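Beta sliding clamp (Borrelia burgdorferi, PDB 6DJ8) probably tethers DNA polymerases and other proteins to DNA as a ring-shaped, head-to-tail homodimer, making DNA synthesis processive. Local coordinates at residues L45-K50 / L54-T59; Y149-E154 / S191-V196; K158-V163 / N226-L231; R166-A171 / V220-F225; K246-F251 / K255-L260. All blocks are in the same frame, centred on the assembly; numbering follows the deposited sequence. Where two conformers were deposited one is given.

In the fold
Interactions 1 and 5 are beta hairpins of one long antiparallel sheet, the first in the N-terminal domain and the other in the central domain, with centres about 17 Å apart. Strand 151-156, at the edge of that sheet, turns in interaction 2 toward strand 192-198 of a second sheet. Interactions 3 and 4, centres about 10 Å apart, share helices 157-167 and 223-231 and lie near the middle of the chain. Interaction 1 comes first in sequence and interaction 5 last; interaction 2 interleaves with 3 and 4, and both segments of 4 fall between those of 3. Sheets running on across domain boundaries thus join compact domains into a continuous arc, half of the ring.

Interaction 1 (L45-K50 / L54-T59); sequences LLIEVK and LIIKST
Ile47 sits between two residues of the partner strand, and each of its branches finds a different one. With chi1 at 67°, CG1 stands between the backbone N and the carbonyl carbon, which sends Ile47 CD1 to Leu54 CD1 at 3.9 Å. The CG2 branch meanwhile crosses Ile56, reaching its CG1 at 3.9 Å. Leu54 slants across the strand gap as well: its CD1 packs on Val49 CG2 at 3.8 Å and comes within 3.5 Å of Glu48 O. These aliphatic groups make one buried face, on which helix 19-29 lies through Ile22, Glu25 and Ala29. The other face is mixed, aliphatic Leu46 and Ile55 beside Glu48 and Lys57. There Glu48 and Ile55 stand abreast, CB to CB 4.2 Å, while the extended Lys57 carries its amine to Tyr142 O and Asn141 OD1. Antiparallel backbone bonds lock this register: Leu46 and Lys57 exchange one pair, Glu48 and Ile55 another, with Lys57 N to Leu46 O measuring 2.7 Å. Peptide hydrogen bonding thus fixes the strands and burial of branched aliphatics fastens one face to the helix; on the mixed face Lys57 is firmly hydrogen-bonded, whereas Glu48 has only long, weak ion pairs with Lys78 and Lys50.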
# COMPACT_ATOMS: atom_id res chain seq x y z
N LEU A 45 22.46 12.96 4.05
CA LEU A 45 22.42 13.60 5.35
C LEU A 45 23.84 13.69 5.90
O LEU A 45 24.76 12.99 5.44
CB LEU A 45 21.49 12.87 6.31
CG LEU A 45 21.67 11.37 6.46
CD1 LEU A 45 22.81 11.10 7.39
CD2 LEU A 45 20.40 10.70 6.98
N LEU A 46 24.03 14.58 6.87
CA LEU A 46 25.34 14.83 7.44
C LEU A 46 25.32 14.31 8.86
O LEU A 46 24.46 14.71 9.65
CB LEU A 46 25.69 16.32 7.40
CG LEU A 46 26.95 16.75 8.15
CD1 LEU A 46 28.18 16.18 7.49
CD2 LEU A 46 27.06 18.29 8.24
N ILE A 47 26.22 13.38 9.18
CA ILE A 47 26.34 12.88 10.54
C ILE A 47 27.66 13.35 11.10
O ILE A 47 28.68 13.38 10.39
CB ILE A 47 26.20 11.35 10.64
CG1 ILE A 47 27.37 10.65 9.98
CG2 ILE A 47 24.87 10.89 10.09
CD1 ILE A 47 27.94 9.55 10.84
N GLU A 48 27.65 13.75 12.37
CA GLU A 48 28.84 14.25 13.02
C GLU A 48 29.01 13.53 14.34
O GLU A 48 28.06 13.44 15.13
CB GLU A 48 28.77 15.76 13.25
CG GLU A 48 29.78 16.22 14.28
CD GLU A 48 29.85 17.73 14.44
OE1 GLU A 48 28.83 18.41 14.17
OE2 GLU A 48 30.93 18.23 14.83
N VAL A 49 30.20 12.99 14.56
CA VAL A 49 30.57 12.44 15.86
C VAL A 49 31.23 13.56 16.65
O VAL A 49 32.24 14.13 16.21
CB VAL A 49 31.52 11.25 15.71
CG1 VAL A 49 32.11 10.90 17.07
CG2 VAL A 49 30.79 10.07 15.11
N LYS A 50 30.68 13.87 17.81
CA LYS A 50 31.25 14.89 18.69
C LYS A 50 31.26 14.30 20.10
O LYS A 50 30.23 14.30 20.78
CB LYS A 50 30.46 16.19 18.62
CG LYS A 50 31.12 17.35 19.36
CD LYS A 50 30.30 18.63 19.25
CE LYS A 50 30.26 19.15 17.82
NZ LYS A 50 29.69 20.52 17.73
N LEU A 54 26.22 11.71 18.61
CA LEU A 54 26.10 11.74 17.16
C LEU A 54 25.10 12.82 16.77
O LEU A 54 23.95 12.81 17.25
CB LEU A 54 25.62 10.39 16.65
CG LEU A 54 25.61 10.27 15.12
CD1 LEU A 54 27.04 10.13 14.59
CD2 LEU A 54 24.72 9.12 14.67
N ILE A 55 25.50 13.73 15.90
CA ILE A 55 24.61 14.77 15.40
C ILE A 55 24.23 14.40 13.97
O ILE A 55 25.11 14.22 13.12
CB ILE A 55 25.25 16.16 15.42
CG1 ILE A 55 25.80 16.51 16.81
CG2 ILE A 55 24.25 17.17 14.97
CD1 ILE A 55 24.84 16.31 17.92
N ILE A 56 22.94 14.27 13.71
CA ILE A 56 22.41 13.97 12.38
C ILE A 56 21.74 15.23 11.86
O ILE A 56 20.87 15.80 12.53
CB ILE A 56 21.44 12.79 12.42
CG1 ILE A 56 22.18 11.51 12.84
CG2 ILE A 56 20.75 12.58 11.07
CD1 ILE A 56 21.25 10.43 13.30
N LYS A 57 22.16 15.68 10.68
CA LYS A 57 21.57 16.87 10.06
C LYS A 57 21.01 16.51 8.69
O LYS A 57 21.58 15.69 7.96
CB LYS A 57 22.59 18.00 9.91
CG LYS A 57 23.04 18.62 11.23
CD LYS A 57 24.07 19.74 10.97
CE LYS A 57 24.84 20.11 12.22
NZ LYS A 57 25.87 21.20 11.98
N SER A 58 19.88 17.12 8.36
CA SER A 58 19.30 17.01 7.03
C SER A 58 18.69 18.35 6.67
O SER A 58 18.40 19.17 7.54
CB SER A 58 18.25 15.90 6.93
OG SER A 58 17.15 16.19 7.77
N THR A 59 18.54 18.60 5.37
CA THR A 59 17.88 19.83 4.96
C THR A 59 17.26 19.61 3.59
O THR A 59 17.70 18.75 2.83
CB THR A 59 18.85 21.02 4.89
OG1 THR A 59 18.13 22.20 4.48
CG2 THR A 59 19.98 20.73 3.88

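Interaction 2 (Y149-E154 / S191-V196); sequences YTFGIE and SKLLLV
Ile153 and Leu193 make the close part of this contact: their tips, CD1 of the isoleucine and CD2 of the leucine, come to 3.6 Å. Leu193 extends toward the isoleucine because its CG lies opposite the backbone N (chi1 178°), and the two side chains cross at a slant. Its other methyl, CD1, approaches the ring of Phe151 more loosely, 4.3 Å from CZ and obliquely to the ring. No backbone bond spans the gap, for the CA atoms of Ile153 and Leu193 are 9.8 Å apart. The arrangement is that of two sheets packed through their side chains, as in the clamp domain fold, with strand 151-156 at the edge of one and strand 192-198 within the other. Phe151 also meets Phe242 with ring planes almost parallel, at a classic beta bulge in which Thr150 and Phe151 both face Phe242. Val210 and Val212 touch Ile153 and Phe151 respectively, and Val216 touches Leu193, adding to the apolar layer. On the solvent side the character changes: Gly152 and Glu154 are exposed, and the Glu154 carboxylate forms a salt bridge with Lys239. On the second strand, Lys192 likewise pairs with Glu209, beside the buried Leu193.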
# COMPACT_ATOMS: atom_id res chain seq x y z
N TYR A 149 16.05 36.49 18.24
CA TYR A 149 14.66 36.10 18.34
C TYR A 149 13.78 37.24 18.83
O TYR A 149 14.12 37.93 19.79
CB TYR A 149 14.53 34.88 19.26
CG TYR A 149 15.28 33.70 18.70
CD1 TYR A 149 15.18 33.37 17.36
CD2 TYR A 149 16.13 32.93 19.50
CE1 TYR A 149 15.87 32.31 16.82
CE2 TYR A 149 16.83 31.85 18.97
CZ TYR A 149 16.70 31.55 17.62
OH TYR A 149 17.38 30.48 17.07
N THR A 150 12.66 37.45 18.15
CA THR A 150 11.73 38.51 18.50
C THR A 150 10.65 38.02 19.46
O THR A 150 10.14 38.80 20.26
CB THR A 150 11.12 39.11 17.22
OG1 THR A 150 11.97 40.16 16.74
CG2 THR A 150 9.70 39.66 17.45
N PHE A 151 10.33 36.73 19.43
CA PHE A 151 9.28 36.22 20.30
C PHE A 151 9.42 34.70 20.38
O PHE A 151 9.82 34.05 19.41
CB PHE A 151 7.92 36.69 19.75
CG PHE A 151 6.82 35.66 19.79
CD1 PHE A 151 6.28 35.23 20.99
CD2 PHE A 151 6.26 35.19 18.61
CE1 PHE A 151 5.26 34.30 21.01
CE2 PHE A 151 5.23 34.26 18.63
CZ PHE A 151 4.73 33.82 19.83
N GLY A 152 9.17 34.16 21.57
CA GLY A 152 9.23 32.72 21.79
C GLY A 152 8.19 32.29 22.80
O GLY A 152 7.82 33.05 23.70
N ILE A 153 7.71 31.05 22.65
CA ILE A 153 6.80 30.43 23.61
C ILE A 153 7.26 29.00 23.86
O ILE A 153 7.99 28.41 23.07
CB ILE A 153 5.34 30.39 23.13
CG1 ILE A 153 5.26 29.79 21.73
CG2 ILE A 153 4.72 31.78 23.18
CD1 ILE A 153 3.87 29.38 21.34
N GLU A 154 6.81 28.46 24.99
CA GLU A 154 7.02 27.05 25.31
C GLU A 154 5.65 26.47 25.63
O GLU A 154 4.96 26.96 26.52
CB GLU A 154 8.01 26.89 26.48
CG GLU A 154 8.34 25.44 26.85
CD GLU A 154 9.56 25.29 27.77
OE1 GLU A 154 10.04 26.30 28.32
OE2 GLU A 154 10.05 24.15 27.92
N SER A 191 -5.04 39.22 22.96
CA SER A 191 -3.60 39.01 22.93
C SER A 191 -3.24 37.53 23.02
O SER A 191 -2.14 37.18 23.46
CB SER A 191 -2.90 39.82 24.03
OG SER A 191 -1.54 40.04 23.73
N LYS A 192 -4.16 36.66 22.61
CA LYS A 192 -3.92 35.22 22.60
C LYS A 192 -3.38 34.78 21.25
O LYS A 192 -3.86 35.21 20.19
CB LYS A 192 -5.20 34.44 22.91
CG LYS A 192 -5.87 34.82 24.22
CD LYS A 192 -5.18 34.16 25.40
CE LYS A 192 -6.00 34.33 26.67
NZ LYS A 192 -7.36 33.74 26.55
N LEU A 193 -2.38 33.92 21.29
CA LEU A 193 -1.78 33.43 20.07
C LEU A 193 -2.79 32.66 19.23
O LEU A 193 -3.51 31.78 19.72
CB LEU A 193 -0.58 32.56 20.41
CG LEU A 193 0.08 31.96 19.18
CD1 LEU A 193 0.72 33.08 18.36
CD2 LEU A 193 1.11 30.95 19.63
N LEU A 194 -2.79 32.93 17.93
CA LEU A 194 -3.79 32.39 17.03
C LEU A 194 -3.14 31.89 15.75
O LEU A 194 -2.25 32.55 15.19
CB LEU A 194 -4.84 33.47 16.76
CG LEU A 194 -5.85 33.37 15.64
CD1 LEU A 194 -7.12 34.07 16.06
CD2 LEU A 194 -5.24 34.07 14.46
N LEU A 195 -3.58 30.73 15.28
CA LEU A 195 -3.12 30.13 14.04
C LEU A 195 -4.26 30.06 13.04
O LEU A 195 -5.39 29.71 13.39
CB LEU A 195 -2.54 28.73 14.26
CG LEU A 195 -1.13 28.68 14.86
CD1 LEU A 195 -1.10 29.07 16.33
CD2 LEU A 195 -0.52 27.32 14.64
N VAL A 196 -3.97 30.40 11.78
CA VAL A 196 -4.95 30.37 10.70
C VAL A 196 -4.31 29.69 9.50
O VAL A 196 -3.12 29.92 9.22
CB VAL A 196 -5.42 31.79 10.33
CG1 VAL A 196 -6.36 31.75 9.11
CG2 VAL A 196 -6.11 32.45 11.52

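Interaction 3 (K158-V163 / N226-L231); sequences KSFKKV and NFLKHL
Phe160 and Leu228 are brought together by different first torsions: the phenyl group is carried on a CG opposite its own backbone N (chi1 -168°), whereas the leucine CG lies opposite its carbonyl carbon (chi1 -82°). The two side chains then cross, and Phe160 CE2 comes to 4.0 Å from Leu228 CD1, the methyl reaching the ring at a slant. A second, more polar approach is made by Lys161. Its chain bends at chi3 (53°) and again at chi4, bringing NZ to 3.9 Å from Lys229 O, too far for a hydrogen bond. The backbones are near here as well, with Lys161 CA and Lys229 CA 5.9 Å apart. Helices 157-167 and 223-231 are the helix pair of the central domain. In sliding clamps such helices line the channel through which DNA passes, and the lysines along this pair are consistent with a basic lining. Toward the interior, Phe160 rests on Val238 and Ile240 of the sheet, and Leu228 on Val249, Phe251 and Ile256. Met232 follows the second helix segment and touches both Phe160 and Lys161. The Lys229 side chain leads away from segment 158-163, back along its own helix toward Asn226, where a weak hydrogen bond to the amide oxygen is doubtful because the lysine adopts two conformers.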
# COMPACT_ATOMS: atom_id res chain seq x y z
N LYS A 158 1.79 17.81 23.39
CA LYS A 158 0.47 17.27 23.09
C LYS A 158 -0.46 18.35 22.52
O LYS A 158 -1.16 18.12 21.53
CB LYS A 158 -0.13 16.65 24.35
CG LYS A 158 -1.56 16.18 24.22
CD LYS A 158 -1.92 15.18 25.31
CE LYS A 158 -3.41 15.20 25.66
NZ LYS A 158 -3.80 16.49 26.32
N SER A 159 -0.45 19.55 23.11
CA SER A 159 -1.30 20.61 22.59
C SER A 159 -0.85 21.03 21.19
O SER A 159 -1.68 21.16 20.28
CB SER A 159 -1.28 21.81 23.55
OG SER A 159 -1.61 21.36 24.85
N PHE A 160 0.46 21.22 21.00
CA PHE A 160 0.97 21.65 19.70
C PHE A 160 0.62 20.65 18.61
O PHE A 160 0.30 21.04 17.48
CB PHE A 160 2.49 21.82 19.78
CG PHE A 160 3.10 22.52 18.59
CD1 PHE A 160 2.38 23.44 17.86
CD2 PHE A 160 4.41 22.27 18.23
CE1 PHE A 160 2.96 24.09 16.77
CE2 PHE A 160 4.98 22.92 17.15
CZ PHE A 160 4.25 23.84 16.43
N LYS A 161 0.70 19.35 18.92
CA LYS A 161 0.31 18.33 17.95
C LYS A 161 -1.15 18.47 17.56
O LYS A 161 -1.51 18.37 16.38
CB LYS A 161 0.53 16.93 18.52
CG LYS A 161 1.94 16.43 18.49
CD LYS A 161 2.01 14.95 18.88
CE LYS A 161 1.06 14.14 18.02
NZ LYS A 161 1.66 12.83 17.66
N LYS A 162 -2.03 18.69 18.55
CA LYS A 162 -3.45 18.86 18.24
C LYS A 162 -3.67 20.06 17.34
O LYS A 162 -4.40 19.99 16.34
CB LYS A 162 -4.26 18.98 19.53
CG LYS A 162 -5.77 18.99 19.32
CD LYS A 162 -6.48 18.69 20.64
CE LYS A 162 -7.96 19.06 20.59
NZ LYS A 162 -8.68 18.47 21.75
N VAL A 163 -3.01 21.18 17.65
CA VAL A 163 -3.15 22.38 16.82
C VAL A 163 -2.66 22.12 15.40
O VAL A 163 -3.31 22.51 14.42
CB VAL A 163 -2.42 23.56 17.48
CG1 VAL A 163 -2.36 24.73 16.52
CG2 VAL A 163 -3.16 23.98 18.74
N ASN A 226 3.85 19.56 8.84
CA ASN A 226 3.68 18.15 8.50
C ASN A 226 4.85 17.33 9.01
O ASN A 226 4.65 16.28 9.63
CB ASN A 226 3.52 18.00 6.99
CG ASN A 226 2.22 18.64 6.49
OD1 ASN A 226 1.22 18.61 7.21
ND2 ASN A 226 2.23 19.21 5.29
N PHE A 227 6.06 17.86 8.89
CA PHE A 227 7.26 17.18 9.39
C PHE A 227 7.20 16.99 10.90
O PHE A 227 7.41 15.88 11.43
CB PHE A 227 8.47 18.02 8.99
CG PHE A 227 9.80 17.43 9.33
CD1 PHE A 227 10.06 16.08 9.13
CD2 PHE A 227 10.83 18.25 9.78
CE1 PHE A 227 11.31 15.55 9.40
CE2 PHE A 227 12.09 17.73 10.05
CZ PHE A 227 12.32 16.37 9.87
N LEU A 228 6.87 18.07 11.61
CA LEU A 228 6.87 18.10 13.06
C LEU A 228 5.90 17.09 13.66
O LEU A 228 6.18 16.50 14.71
CB LEU A 228 6.48 19.50 13.53
CG LEU A 228 7.59 20.54 13.56
CD1 LEU A 228 6.97 21.89 13.78
CD2 LEU A 228 8.49 20.18 14.70
N LYS A 229 4.72 16.95 13.06
CA LYS A 229 3.74 16.08 13.68
C LYS A 229 4.21 14.63 13.69
O LYS A 229 3.80 13.86 14.57
CB LYS A 229 2.36 16.23 13.03
CG LYS A 229 2.26 15.98 11.53
CD LYS A 229 0.82 16.21 11.10
CE LYS A 229 0.69 16.59 9.63
NZ LYS A 229 -0.67 17.16 9.34
N HIS A 230 5.10 14.25 12.78
CA HIS A 230 5.76 12.95 12.83
C HIS A 230 6.87 12.90 13.89
O HIS A 230 7.21 11.80 14.35
CB HIS A 230 6.34 12.63 11.44
CG HIS A 230 7.10 11.34 11.37
ND1 HIS A 230 6.62 10.16 11.90
CD2 HIS A 230 8.32 11.05 10.85
CE1 HIS A 230 7.50 9.19 11.70
NE2 HIS A 230 8.54 9.71 11.06
N LEU A 231 7.43 14.04 14.29
CA LEU A 231 8.56 14.03 15.22
C LEU A 231 8.15 14.10 16.68
O LEU A 231 8.82 13.52 17.54
CB LEU A 231 9.50 15.21 14.94
CG LEU A 231 10.13 15.31 13.56
CD1 LEU A 231 10.94 16.55 13.46
CD2 LEU A 231 11.02 14.12 13.34

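Interaction 4 (R166-A171 / V220-F225); sequences RIAFSA and VPVKIF
Val222 faces both Ala168 and Ala171, and the chain 220-225 can be followed through it. Val220, still in the strand, is bonded through its backbone to Val183 and turns its side chain to Phe185, Cys258 and Leu260. Pro221 next points away from segment 166-171, onto Ile261. At Val222 the direction reverses. With chi1 at 69° its CG2 lies opposite the backbone N and is laid against Ala168, 3.6 Å from the carbonyl O and 3.9 Å from CB. Ala171 approaches the same residue at its branch point: Ala171 CB is 3.8 Å from Val222 CB and 4.1 Å from Val222 CG1, so the valine is wedged against two methyl groups one turn apart. The following Lys223 leads elsewhere, pairing with Asp60, while Ile224 packs on Ile256 and Cys258 of strand 254-259. Phe225 closes the turn: its N donates to Val222 O at 2.8 Å, and the ring, carried off to Val183 and Phe247, has Val222 CA at its edge in the ring plane. Ala168 O, though grazed by a methyl, is already engaged by Ala171 N at 3.2 Å. The two backbones come close here, Ala168 CA lying 6.1 Å from Val222 CA. What meets Val222 is the single methyl groups of Ala168 and Ala171, so the side-chain contact is apolar and, with no hydrogen bond between the segments, rests on van der Waals packing.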
# COMPACT_ATOMS: atom_id res chain seq x y z
N ARG A 166 -5.10 20.23 13.46
CA ARG A 166 -6.27 21.00 13.05
C ARG A 166 -5.95 22.08 12.03
O ARG A 166 -6.87 22.58 11.37
CB ARG A 166 -6.93 21.63 14.29
CG ARG A 166 -7.85 20.62 14.96
CD ARG A 166 -8.00 20.76 16.47
NE ARG A 166 -8.71 19.58 16.96
CZ ARG A 166 -9.88 19.59 17.58
NH1 ARG A 166 -10.49 20.73 17.88
NH2 ARG A 166 -10.43 18.45 17.94
N ILE A 167 -4.67 22.43 11.85
CA ILE A 167 -4.29 23.56 11.01
C ILE A 167 -3.63 23.12 9.71
O ILE A 167 -3.96 23.64 8.64
CB ILE A 167 -3.36 24.51 11.80
CG1 ILE A 167 -4.17 25.34 12.80
CG2 ILE A 167 -2.62 25.43 10.86
CD1 ILE A 167 -4.90 26.51 12.15
N ALA A 168 -2.73 22.13 9.76
CA ALA A 168 -1.86 21.86 8.61
C ALA A 168 -2.65 21.52 7.35
O ALA A 168 -2.35 22.02 6.26
CB ALA A 168 -0.88 20.73 8.94
N PHE A 169 -3.67 20.66 7.46
CA PHE A 169 -4.35 20.18 6.26
C PHE A 169 -5.04 21.28 5.48
O PHE A 169 -5.27 21.12 4.27
CB PHE A 169 -5.37 19.08 6.64
CG PHE A 169 -6.64 19.62 7.27
CD1 PHE A 169 -6.74 19.78 8.64
CD2 PHE A 169 -7.75 19.94 6.47
CE1 PHE A 169 -7.94 20.28 9.23
CE2 PHE A 169 -8.93 20.40 7.03
CZ PHE A 169 -9.02 20.59 8.41
N SER A 170 -5.39 22.41 6.11
CA SER A 170 -6.09 23.48 5.41
C SER A 170 -5.20 24.37 4.57
O SER A 170 -5.72 25.12 3.72
CB SER A 170 -6.82 24.38 6.41
OG SER A 170 -7.99 23.78 6.90
N ALA A 171 -3.89 24.38 4.80
CA ALA A 171 -3.04 25.28 4.03
C ALA A 171 -3.06 24.86 2.57
O ALA A 171 -3.28 23.69 2.24
CB ALA A 171 -1.61 25.29 4.57
N VAL A 220 4.52 30.86 8.20
CA VAL A 220 5.44 29.72 8.22
C VAL A 220 4.97 28.70 7.18
O VAL A 220 3.83 28.25 7.25
CB VAL A 220 5.50 29.07 9.61
CG1 VAL A 220 6.52 27.92 9.60
CG2 VAL A 220 5.85 30.11 10.67
N PRO A 221 5.83 28.28 6.26
CA PRO A 221 5.41 27.27 5.28
C PRO A 221 4.91 26.03 5.99
O PRO A 221 5.46 25.61 7.01
CB PRO A 221 6.69 26.99 4.47
CG PRO A 221 7.50 28.25 4.62
CD PRO A 221 7.24 28.67 6.05
N VAL A 222 3.82 25.46 5.47
CA VAL A 222 3.18 24.38 6.18
C VAL A 222 4.07 23.13 6.25
O VAL A 222 3.91 22.32 7.16
CB VAL A 222 1.81 24.05 5.54
CG1 VAL A 222 1.97 23.42 4.12
CG2 VAL A 222 1.02 23.13 6.47
N LYS A 223 5.02 22.96 5.33
CA LYS A 223 5.75 21.68 5.29
C LYS A 223 6.38 21.35 6.64
O LYS A 223 6.29 20.20 7.10
CB LYS A 223 6.82 21.69 4.20
CG LYS A 223 7.66 20.40 4.14
CD LYS A 223 8.67 20.44 3.03
CE LYS A 223 9.46 19.11 2.92
NZ LYS A 223 10.51 19.22 1.87
N ILE A 224 6.94 22.35 7.33
CA ILE A 224 7.59 22.04 8.60
C ILE A 224 6.58 21.48 9.60
O ILE A 224 6.94 20.65 10.45
CB ILE A 224 8.34 23.26 9.18
CG1 ILE A 224 9.28 22.77 10.30
CG2 ILE A 224 7.37 24.30 9.73
CD1 ILE A 224 10.24 23.83 10.81
N PHE A 225 5.31 21.88 9.51
CA PHE A 225 4.34 21.34 10.45
C PHE A 225 3.97 19.90 10.13
O PHE A 225 3.79 19.09 11.04
CB PHE A 225 3.09 22.24 10.50
CG PHE A 225 3.42 23.62 11.00
CD1 PHE A 225 3.70 23.81 12.34
CD2 PHE A 225 3.58 24.67 10.13
CE1 PHE A 225 4.07 25.08 12.82
CE2 PHE A 225 3.94 25.92 10.59
CZ PHE A 225 4.19 26.12 11.94

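Interaction 5 (K246-F251 / K255-L260); sequences KFYVEF and KIACSL
Tyr248 and Lys255 run side by side in the same direction, the phenol oxygen OH lying 3.6 Å from Lys255 CD on the lysine's extended chain. On the same face Ala257 CB meets the tyrosine ring at its edge, 4.3 Å from CD1. The opposite face is built from Phe247, Val249, Ile256 and Cys258. Here Cys258 SG stands 5.3 Å from the centroid of the Phe247 ring and 70° off its normal, an oblique sulfur-aromatic contact. Leu260, just past the strand, folds over so that its CD2 touches Phe247 CB at 3.6 Å; at the other end the Phe251 and Ile256 side chains cross, Phe251 CE1 lying 4.0 Å from Ile256 CD1. Four backbone bonds set these neighbours in register, two between Phe247 and Cys258 and two between Val249 and Ile256, Phe247 N to Cys258 O being 2.9 Å long. The phenol is positioned further by the hydrogen bond from Tyr248 OH to Glu250 OE2, 2.6 Å, made on the anti side and 16° out of the carboxylate plane. Beyond this shell, Leu228 and Leu231 of helix 223-231 cover Phe251 and Ile256, and Phe225 and Phe242 adjoin Phe247. Through their backbones Ala257 and Lys255 are hydrogen-bonded to Phe64 and Glu66. This is an antiparallel beta hairpin whose second strand, 254-259, pairs with strand 64-70 of the N-terminal domain, the continuous sheet between domains that is characteristic of sliding clamps.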
# COMPACT_ATOMS: atom_id res chain seq x y z
N LYS A 246 13.07 33.90 10.28
CA LYS A 246 13.12 32.46 10.49
C LYS A 246 12.19 32.02 11.62
O LYS A 246 11.80 32.79 12.49
CB LYS A 246 14.56 31.97 10.75
CG LYS A 246 15.00 31.92 12.20
CD LYS A 246 16.42 31.34 12.29
CE LYS A 246 16.94 31.27 13.72
NZ LYS A 246 16.29 30.21 14.54
N PHE A 247 11.84 30.73 11.55
CA PHE A 247 11.02 30.04 12.52
C PHE A 247 11.84 28.90 13.09
O PHE A 247 12.57 28.22 12.36
CB PHE A 247 9.75 29.53 11.82
CG PHE A 247 8.91 28.60 12.64
CD1 PHE A 247 8.04 29.10 13.60
CD2 PHE A 247 8.95 27.23 12.42
CE1 PHE A 247 7.25 28.26 14.35
CE2 PHE A 247 8.15 26.38 13.15
CZ PHE A 247 7.29 26.89 14.13
N TYR A 248 11.75 28.69 14.40
CA TYR A 248 12.64 27.76 15.08
C TYR A 248 11.85 26.97 16.10
O TYR A 248 10.99 27.52 16.78
CB TYR A 248 13.81 28.51 15.76
CG TYR A 248 14.71 27.66 16.65
CD1 TYR A 248 15.74 26.89 16.11
CD2 TYR A 248 14.55 27.66 18.04
CE1 TYR A 248 16.57 26.13 16.92
CE2 TYR A 248 15.38 26.90 18.86
CZ TYR A 248 16.39 26.14 18.29
OH TYR A 248 17.21 25.39 19.09
N VAL A 249 12.12 25.67 16.18
CA VAL A 249 11.41 24.77 17.09
C VAL A 249 12.43 23.85 17.73
O VAL A 249 13.34 23.35 17.06
CB VAL A 249 10.33 23.95 16.37
CG1 VAL A 249 9.73 22.93 17.30
CG2 VAL A 249 9.27 24.85 15.87
N GLU A 250 12.26 23.60 19.03
CA GLU A 250 13.22 22.79 19.76
C GLU A 250 12.46 22.00 20.81
O GLU A 250 11.60 22.56 21.50
CB GLU A 250 14.29 23.70 20.39
CG GLU A 250 15.16 23.03 21.41
CD GLU A 250 15.99 24.04 22.19
OE1 GLU A 250 16.11 23.88 23.43
OE2 GLU A 250 16.52 24.99 21.58
N PHE A 251 12.75 20.71 20.90
CA PHE A 251 12.07 19.79 21.80
C PHE A 251 12.81 18.47 21.77
O PHE A 251 13.31 18.06 20.71
CB PHE A 251 10.60 19.56 21.40
CG PHE A 251 10.43 18.95 20.03
CD1 PHE A 251 10.41 19.74 18.90
CD2 PHE A 251 10.25 17.58 19.88
CE1 PHE A 251 10.25 19.18 17.64
CE2 PHE A 251 10.07 17.01 18.63
CZ PHE A 251 10.06 17.82 17.50
N LYS A 255 16.27 19.94 16.93
CA LYS A 255 16.24 21.36 16.62
C LYS A 255 15.91 21.47 15.15
O LYS A 255 16.44 20.71 14.34
CB LYS A 255 17.57 22.06 16.94
CG LYS A 255 18.05 21.88 18.37
CD LYS A 255 19.41 22.56 18.57
CE LYS A 255 19.82 22.55 20.03
NZ LYS A 255 21.20 23.09 20.22
N ILE A 256 14.97 22.34 14.81
CA ILE A 256 14.49 22.48 13.44
C ILE A 256 14.27 23.96 13.18
O ILE A 256 13.82 24.69 14.06
CB ILE A 256 13.17 21.70 13.21
CG1 ILE A 256 13.15 20.43 14.05
CG2 ILE A 256 13.00 21.34 11.73
CD1 ILE A 256 11.85 19.73 14.00
N ALA A 257 14.57 24.39 11.96
CA ALA A 257 14.35 25.78 11.58
C ALA A 257 13.95 25.84 10.11
O ALA A 257 14.25 24.93 9.33
CB ALA A 257 15.60 26.63 11.82
N CYS A 258 13.27 26.93 9.74
CA CYS A 258 12.97 27.19 8.34
C CYS A 258 12.79 28.69 8.16
O CYS A 258 12.77 29.45 9.13
CB CYS A 258 11.73 26.42 7.88
SG CYS A 258 10.14 27.06 8.56
N SER A 259 12.67 29.11 6.90
CA SER A 259 12.47 30.53 6.60
C SER A 259 11.00 30.87 6.62
O SER A 259 10.13 30.04 6.29
CB SER A 259 13.04 30.90 5.23
OG SER A 259 14.45 30.85 5.25
N LEU A 260 10.71 32.11 7.01
CA LEU A 260 9.36 32.64 6.93
C LEU A 260 9.06 33.09 5.50
O LEU A 260 9.96 33.38 4.70
CB LEU A 260 9.18 33.80 7.90
CG LEU A 260 9.52 33.49 9.36
CD1 LEU A 260 9.45 34.77 10.19
CD2 LEU A 260 8.60 32.42 9.93